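Long-range contact in magnesium transporter, putative (Shewanella oneidensis MR-1, PDB 3KXR), which probably transports magnesium ions across the membrane and is represented here by its CBS domain pair and part of its intracellular N domain: residues D89-Y100 and I148-L159. Sequence-based numbering, arbitrary orientation.
Sequences DNLFIVDEADKY and IELPVIDDAGEL
Phe-92 and Glu-149 meet across the interface of the CBS pair, the module in which two CBS domains join through their beta-sheets; strands 90-94 and 149-153 run nearly parallel, at 21°, one from each domain. The side chain of Glu-149 leaves its backbone toward strand 90-94. CG lies between the backbone N and the carbonyl carbon (chi1 61°), and the extended chain beyond it carries CD to 4.0 Å from Asp-89 N. OE2 accepts from Asp-89 N and Asn-90 N, both 2.9 Å away and on opposite faces of the carboxylate, and also from Asn-88. OE1 forms a salt bridge with Arg-162, takes a water that also donates to Asn-90 O, and lies 4.0 Å from Phe-92 CZ. With the side chain cut back to an alanine here, the amides of Asp-89 and Asn-90 would probably lose their shared acceptor and Arg-162 its carboxylate mate.

The Phe-92 ring carries Pro-151 CB over its centre, a CH-pi contact 3.8 Å from the centroid, while Leu-159 CD2 packs against Phe-92 CB and Val-94 CG1. Pro-151 CG also meets Tyr-100 CE1, at 3.8 Å, and the tyrosine hydroxyl bonds to Thr-103.

Beyond the strands the type I turns 95-98 and 154-157 bring the two segments together in a single bridge between Lys-99 and Glu-158. Leu-159 N donates to Asp-98 O, and Tyr-100 N donates to Gly-157 O at 3.0 Å. Alongside, Lys-99, bent at chi2 and chi4, brings NZ to Glu-158 OE2 in a 3.1 Å salt bridge.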
ATOM      1  N   ASP A  89      26.822 -12.615   4.518  1.00 42.35           N
ATOM      2  CA  ASP A  89      27.743 -13.316   3.646  1.00 43.08           C
ATOM      3  C   ASP A  89      27.358 -14.764   3.389  1.00 41.49           C
ATOM      4  O   ASP A  89      28.198 -15.564   3.015  1.00 41.04           O
ATOM      5  CB  ASP A  89      29.163 -13.206   4.187  1.00 43.95           C
ATOM      6  CG  ASP A  89      29.381 -14.102   5.349  1.00 48.97           C
ATOM      7  OD1 ASP A  89      28.361 -14.638   5.885  1.00 54.39           O
ATOM      8  OD2 ASP A  89      30.568 -14.299   5.694  1.00 55.44           O
ATOM      9  N   ASN A  90      26.074 -15.070   3.562  1.00 40.80           N
ATOM     10  CA  ASN A  90      25.535 -16.384   3.291  1.00 40.26           C
ATOM     11  C   ASN A  90      24.265 -16.239   2.499  1.00 39.83           C
ATOM     12  O   ASN A  90      23.625 -15.195   2.490  1.00 39.54           O
ATOM     13  CB  ASN A  90      25.258 -17.140   4.594  1.00 40.16           C
ATOM     14  CG  ASN A  90      26.504 -17.618   5.245  1.00 41.06           C
ATOM     15  OD1 ASN A  90      27.528 -17.760   4.595  1.00 46.56           O
ATOM     16  ND2 ASN A  90      26.449 -17.868   6.531  1.00 43.42           N
ATOM     17  N   LEU A  91      23.884 -17.325   1.855  1.00 39.48           N
ATOM     18  CA  LEU A  91      22.666 -17.336   1.064  1.00 38.96           C
ATOM     19  C   LEU A  91      21.939 -18.661   1.322  1.00 37.87           C
ATOM     20  O   LEU A  91      22.571 -19.714   1.456  1.00 38.04           O
ATOM     21  CB  LEU A  91      23.053 -17.115  -0.387  1.00 39.13           C
ATOM     22  CG  LEU A  91      22.044 -17.047  -1.510  1.00 39.21           C
ATOM     23  CD1 LEU A  91      22.640 -16.236  -2.664  1.00 37.97           C
ATOM     24  CD2 LEU A  91      21.767 -18.468  -1.919  1.00 40.68           C
ATOM     25  N   PHE A  92      20.627 -18.591   1.456  1.00 35.97           N
ATOM     26  CA  PHE A  92      19.859 -19.726   1.917  1.00 35.82           C
ATOM     27  C   PHE A  92      19.119 -20.385   0.779  1.00 35.52           C
ATOM     28  O   PHE A  92      18.590 -19.695  -0.085  1.00 36.47           O
ATOM     29  CB  PHE A  92      18.898 -19.261   3.012  1.00 35.58           C
ATOM     30  CG  PHE A  92      19.598 -18.550   4.113  1.00 35.69           C
ATOM     31  CD1 PHE A  92      20.712 -19.117   4.720  1.00 35.55           C
ATOM     32  CD2 PHE A  92      19.207 -17.284   4.512  1.00 38.54           C
ATOM     33  CE1 PHE A  92      21.393 -18.441   5.729  1.00 35.94           C
ATOM     34  CE2 PHE A  92      19.894 -16.601   5.533  1.00 37.40           C
ATOM     35  CZ  PHE A  92      20.987 -17.185   6.127  1.00 35.35           C
ATOM     36  N   ILE A  93      19.102 -21.714   0.767  1.00 35.07           N
ATOM     37  CA  ILE A  93      18.466 -22.473  -0.301  1.00 35.27           C
ATOM     38  C   ILE A  93      17.241 -23.135   0.229  1.00 35.71           C
ATOM     39  O   ILE A  93      17.289 -23.788   1.284  1.00 36.58           O
ATOM     40  CB  ILE A  93      19.392 -23.566  -0.870  1.00 35.57           C
ATOM     41  CG1 ILE A  93      20.704 -22.950  -1.319  1.00 35.94           C
ATOM     42  CG2 ILE A  93      18.742 -24.314  -2.042  1.00 33.82           C
ATOM     43  CD1 ILE A  93      20.574 -21.859  -2.344  1.00 36.27           C
ATOM     44  N   VAL A  94      16.137 -22.987  -0.501  1.00 36.29           N
ATOM     45  CA  VAL A  94      14.881 -23.610  -0.113  1.00 36.28           C
ATOM     46  C   VAL A  94      14.353 -24.475  -1.251  1.00 38.24           C
ATOM     47  O   VAL A  94      14.676 -24.259  -2.427  1.00 37.76           O
ATOM     48  CB  VAL A  94      13.805 -22.534   0.249  1.00 36.88           C
ATOM     49  CG1 VAL A  94      14.231 -21.745   1.506  1.00 34.93           C
ATOM     50  CG2 VAL A  94      13.532 -21.612  -0.930  1.00 32.85           C
ATOM     51  N   ASP A  95      13.529 -25.468  -0.902  1.00 40.07           N
ATOM     52  CA  ASP A  95      12.826 -26.237  -1.925  1.00 40.60           C
ATOM     53  C   ASP A  95      11.557 -25.511  -2.351  1.00 41.44           C
ATOM     54  O   ASP A  95      11.305 -24.381  -1.919  1.00 41.30           O
ATOM     55  CB  ASP A  95      12.541 -27.660  -1.454  1.00 41.05           C
ATOM     56  CG  ASP A  95      11.496 -27.751  -0.371  1.00 41.18           C
ATOM     57  OD1 ASP A  95      10.758 -26.780  -0.059  1.00 40.61           O
ATOM     58  OD2 ASP A  95      11.409 -28.880   0.156  1.00 43.52           O
ATOM     59  N   GLU A  96      10.761 -26.152  -3.194  1.00 42.48           N
ATOM     60  CA  GLU A  96       9.601 -25.472  -3.752  1.00 43.62           C
ATOM     61  C   GLU A  96       8.460 -25.282  -2.746  1.00 43.14           C
ATOM     62  O   GLU A  96       7.565 -24.514  -3.015  1.00 43.09           O
ATOM     63  CB  GLU A  96       9.113 -26.179  -5.010  1.00 44.14           C
ATOM     64  CG  GLU A  96       8.106 -27.252  -4.754  1.00 47.44           C
ATOM     65  CD  GLU A  96       7.579 -27.870  -6.044  1.00 51.86           C
ATOM     66  OE1 GLU A  96       8.074 -27.465  -7.148  1.00 52.89           O
ATOM     67  OE2 GLU A  96       6.680 -28.761  -5.931  1.00 52.75           O
ATOM     68  N   ALA A  97       8.489 -25.970  -1.609  1.00 43.11           N
ATOM     69  CA  ALA A  97       7.533 -25.702  -0.525  1.00 42.95           C
ATOM     70  C   ALA A  97       8.150 -24.756   0.515  1.00 43.14           C
ATOM     71  O   ALA A  97       7.619 -24.606   1.604  1.00 43.14           O
ATOM     72  CB  ALA A  97       7.090 -27.009   0.135  1.00 42.26           C
ATOM     73  N   ASP A  98       9.273 -24.123   0.181  1.00 43.58           N
ATOM     74  CA  ASP A  98       9.920 -23.121   1.058  1.00 44.27           C
ATOM     75  C   ASP A  98      10.603 -23.730   2.274  1.00 43.30           C
ATOM     76  O   ASP A  98      10.908 -23.014   3.218  1.00 42.80           O
ATOM     77  CB  ASP A  98       8.909 -22.048   1.546  1.00 45.04           C
ATOM     78  CG  ASP A  98       9.109 -20.684   0.900  1.00 49.04           C
ATOM     79  OD1 ASP A  98      10.178 -20.039   1.080  1.00 52.07           O
ATOM     80  OD2 ASP A  98       8.151 -20.216   0.225  1.00 58.66           O
ATOM     81  N   LYS A  99      10.835 -25.037   2.264  1.00 42.58           N
ATOM     82  CA  LYS A  99      11.567 -25.679   3.349  1.00 42.16           C
ATOM     83  C   LYS A  99      13.023 -25.324   3.230  1.00 40.11           C
ATOM     84  O   LYS A  99      13.602 -25.468   2.165  1.00 39.61           O
ATOM     85  CB  LYS A  99      11.435 -27.202   3.288  1.00 42.70           C
ATOM     86  CG  LYS A  99       9.986 -27.674   3.244  1.00 48.57           C
ATOM     87  CD  LYS A  99       9.230 -27.430   4.580  1.00 53.50           C
ATOM     88  CE  LYS A  99       7.693 -27.627   4.425  1.00 56.90           C
ATOM     89  NZ  LYS A  99       6.919 -26.323   4.529  1.00 60.79           N
ATOM     90  N   TYR A 100      13.608 -24.878   4.325  1.00 38.23           N
ATOM     91  CA  TYR A 100      15.019 -24.608   4.362  1.00 37.19           C
ATOM     92  C   TYR A 100      15.760 -25.901   4.110  1.00 36.99           C
ATOM     93  O   TYR A 100      15.518 -26.857   4.803  1.00 37.03           O
ATOM     94  CB  TYR A 100      15.410 -24.066   5.722  1.00 36.80           C
ATOM     95  CG  TYR A 100      16.893 -23.966   5.980  1.00 36.35           C
ATOM     96  CD1 TYR A 100      17.651 -22.951   5.429  1.00 37.04           C
ATOM     97  CD2 TYR A 100      17.526 -24.852   6.818  1.00 37.90           C
ATOM     98  CE1 TYR A 100      18.990 -22.830   5.676  1.00 34.79           C
ATOM     99  CE2 TYR A 100      18.893 -24.756   7.057  1.00 37.22           C
ATOM    100  CZ  TYR A 100      19.604 -23.724   6.492  1.00 38.20           C
ATOM    101  OH  TYR A 100      20.956 -23.621   6.724  1.00 39.99           O
ATOM    102  N   ILE A 148      27.840 -14.436  10.637  1.00 39.80           N
ATOM    103  CA  ILE A 148      27.337 -13.116  10.965  1.00 39.28           C
ATOM    104  C   ILE A 148      25.810 -13.037  10.787  1.00 38.95           C
ATOM    105  O   ILE A 148      25.190 -11.980  10.988  1.00 38.71           O
ATOM    106  CB  ILE A 148      28.110 -11.994  10.191  1.00 39.19           C
ATOM    107  CG1 ILE A 148      27.978 -12.116   8.663  1.00 39.22           C
ATOM    108  CG2 ILE A 148      29.579 -12.025  10.589  1.00 37.86           C
ATOM    109  CD1 ILE A 148      28.596 -10.862   7.826  1.00 35.12           C
ATOM    110  N   GLU A 149      25.194 -14.165  10.455  1.00 38.09           N
ATOM    111  CA  GLU A 149      23.751 -14.229  10.389  1.00 38.10           C
ATOM    112  C   GLU A 149      23.369 -15.670  10.474  1.00 37.68           C
ATOM    113  O   GLU A 149      24.136 -16.542  10.057  1.00 37.37           O
ATOM    114  CB  GLU A 149      23.263 -13.666   9.051  1.00 38.68           C
ATOM    115  CG  GLU A 149      23.794 -14.451   7.840  1.00 40.59           C
ATOM    116  CD  GLU A 149      23.521 -13.812   6.474  1.00 43.68           C
ATOM    117  OE1 GLU A 149      22.369 -13.390   6.204  1.00 44.28           O
ATOM    118  OE2 GLU A 149      24.469 -13.784   5.653  1.00 45.06           O
ATOM    119  N   LEU A 150      22.172 -15.937  10.956  1.00 37.20           N
ATOM    120  CA  LEU A 150      21.652 -17.291  10.875  1.00 37.34           C
ATOM    121  C   LEU A 150      20.222 -17.281  10.348  1.00 37.09           C
ATOM    122  O   LEU A 150      19.448 -16.380  10.672  1.00 37.11           O
ATOM    123  CB  LEU A 150      21.661 -17.957  12.246  1.00 37.35           C
ATOM    124  CG  LEU A 150      22.991 -18.465  12.822  1.00 38.12           C
ATOM    125  CD1 LEU A 150      22.777 -19.020  14.251  1.00 36.77           C
ATOM    126  CD2 LEU A 150      23.602 -19.525  11.896  1.00 37.05           C
ATOM    127  N   PRO A 151      19.861 -18.295   9.564  1.00 36.85           N
ATOM    128  CA  PRO A 151      18.483 -18.452   9.142  1.00 37.28           C
ATOM    129  C   PRO A 151      17.592 -18.906  10.285  1.00 37.76           C
ATOM    130  O   PRO A 151      18.032 -19.671  11.176  1.00 38.70           O
ATOM    131  CB  PRO A 151      18.570 -19.555   8.081  1.00 36.96           C
ATOM    132  CG  PRO A 151      19.714 -20.342   8.491  1.00 36.96           C
ATOM    133  CD  PRO A 151      20.678 -19.444   9.161  1.00 36.89           C
ATOM    134  N   VAL A 152      16.346 -18.455  10.233  1.00 37.51           N
ATOM    135  CA  VAL A 152      15.332 -18.862  11.163  1.00 37.02           C
ATOM    136  C   VAL A 152      14.235 -19.643  10.429  1.00 36.95           C
ATOM    137  O   VAL A 152      13.746 -19.231   9.384  1.00 36.61           O
ATOM    138  CB  VAL A 152      14.743 -17.639  11.867  1.00 37.30           C
ATOM    139  CG1 VAL A 152      13.646 -18.075  12.817  1.00 35.59           C
ATOM    140  CG2 VAL A 152      15.845 -16.881  12.615  1.00 36.91           C
ATOM    141  N   ILE A 153      13.875 -20.789  10.974  1.00 37.36           N
ATOM    142  CA  ILE A 153      12.798 -21.594  10.412  1.00 37.61           C
ATOM    143  C   ILE A 153      11.627 -21.700  11.399  1.00 38.27           C
ATOM    144  O   ILE A 153      11.800 -21.591  12.618  1.00 37.84           O
ATOM    145  CB  ILE A 153      13.279 -23.013  10.016  1.00 37.95           C
ATOM    146  CG1 ILE A 153      13.848 -23.761  11.227  1.00 37.47           C
ATOM    147  CG2 ILE A 153      14.301 -22.948   8.875  1.00 35.61           C
ATOM    148  CD1 ILE A 153      14.020 -25.227  10.975  1.00 38.50           C
ATOM    149  N   ASP A 154      10.434 -21.896  10.856  1.00 39.02           N
ATOM    150  CA  ASP A 154       9.245 -22.040  11.666  1.00 39.94           C
ATOM    151  C   ASP A 154       9.125 -23.503  12.048  1.00 40.49           C
ATOM    152  O   ASP A 154      10.000 -24.271  11.733  1.00 40.74           O
ATOM    153  CB  ASP A 154       8.008 -21.481  10.937  1.00 40.08           C
ATOM    154  CG  ASP A 154       7.537 -22.350   9.793  1.00 41.48           C
ATOM    155  OD1 ASP A 154       8.036 -23.493   9.659  1.00 42.69           O
ATOM    156  OD2 ASP A 154       6.643 -21.892   9.035  1.00 43.59           O
ATOM    157  N   ASP A 155       8.067 -23.899  12.742  1.00 41.53           N
ATOM    158  CA  ASP A 155       7.954 -25.311  13.165  1.00 42.20           C
ATOM    159  C   ASP A 155       7.582 -26.249  12.016  1.00 41.48           C
ATOM    160  O   ASP A 155       7.695 -27.452  12.176  1.00 41.46           O
ATOM    161  CB  ASP A 155       6.964 -25.489  14.335  1.00 42.87           C
ATOM    162  CG  ASP A 155       5.608 -24.847  14.060  1.00 45.74           C
ATOM    163  OD1 ASP A 155       5.430 -24.263  12.960  1.00 50.17           O
ATOM    164  OD2 ASP A 155       4.713 -24.905  14.945  1.00 51.48           O
ATOM    165  N   ALA A 156       7.124 -25.709  10.881  1.00 40.87           N
ATOM    166  CA  ALA A 156       6.896 -26.502   9.651  1.00 40.33           C
ATOM    167  C   ALA A 156       8.177 -26.729   8.810  1.00 40.02           C
ATOM    168  O   ALA A 156       8.123 -27.407   7.790  1.00 40.08           O
ATOM    169  CB  ALA A 156       5.833 -25.821   8.782  1.00 40.23           C
ATOM    170  N   GLY A 157       9.306 -26.143   9.220  1.00 39.26           N
ATOM    171  CA  GLY A 157      10.571 -26.238   8.480  1.00 38.96           C
ATOM    172  C   GLY A 157      10.810 -25.138   7.459  1.00 38.49           C
ATOM    173  O   GLY A 157      11.820 -25.154   6.773  1.00 37.99           O
ATOM    174  N   GLU A 158       9.880 -24.191   7.360  1.00 38.17           N
ATOM    175  CA  GLU A 158       9.957 -23.132   6.370  1.00 38.63           C
ATOM    176  C   GLU A 158      10.866 -22.021   6.821  1.00 38.53           C
ATOM    177  O   GLU A 158      10.800 -21.547   7.956  1.00 38.46           O
ATOM    178  CB  GLU A 158       8.593 -22.518   6.064  1.00 38.77           C
ATOM    179  CG  GLU A 158       7.579 -23.504   5.496  1.00 42.31           C
ATOM    180  CD  GLU A 158       6.277 -22.834   5.023  1.00 46.14           C
ATOM    181  OE1 GLU A 158       6.176 -21.568   5.013  1.00 48.03           O
ATOM    182  OE2 GLU A 158       5.367 -23.597   4.635  1.00 47.57           O
ATOM    183  N   LEU A 159      11.701 -21.587   5.899  1.00 38.30           N
ATOM    184  CA  LEU A 159      12.599 -20.476   6.141  1.00 38.64           C
ATOM    185  C   LEU A 159      11.766 -19.226   6.230  1.00 38.86           C
ATOM    186  O   LEU A 159      11.202 -18.819   5.249  1.00 39.04           O
ATOM    187  CB  LEU A 159      13.577 -20.351   4.962  1.00 37.94           C
ATOM    188  CG  LEU A 159      14.574 -19.222   5.049  1.00 37.49           C
ATOM    189  CD1 LEU A 159      15.341 -19.380   6.367  1.00 35.39           C
ATOM    190  CD2 LEU A 159      15.474 -19.256   3.811  1.00 35.10           C
TER
HETATM  191  O   HOH W   1      27.377 -15.747   8.139  1.00 38.25           O
HETATM  192  O   HOH W   2      21.235 -13.920   3.521  1.00 38.57           O
HETATM  193  O   HOH W   3      24.196 -18.455   8.066  1.00 45.92           O
HETATM  194  O   HOH W   4      13.778 -26.918   6.899  1.00 40.06           O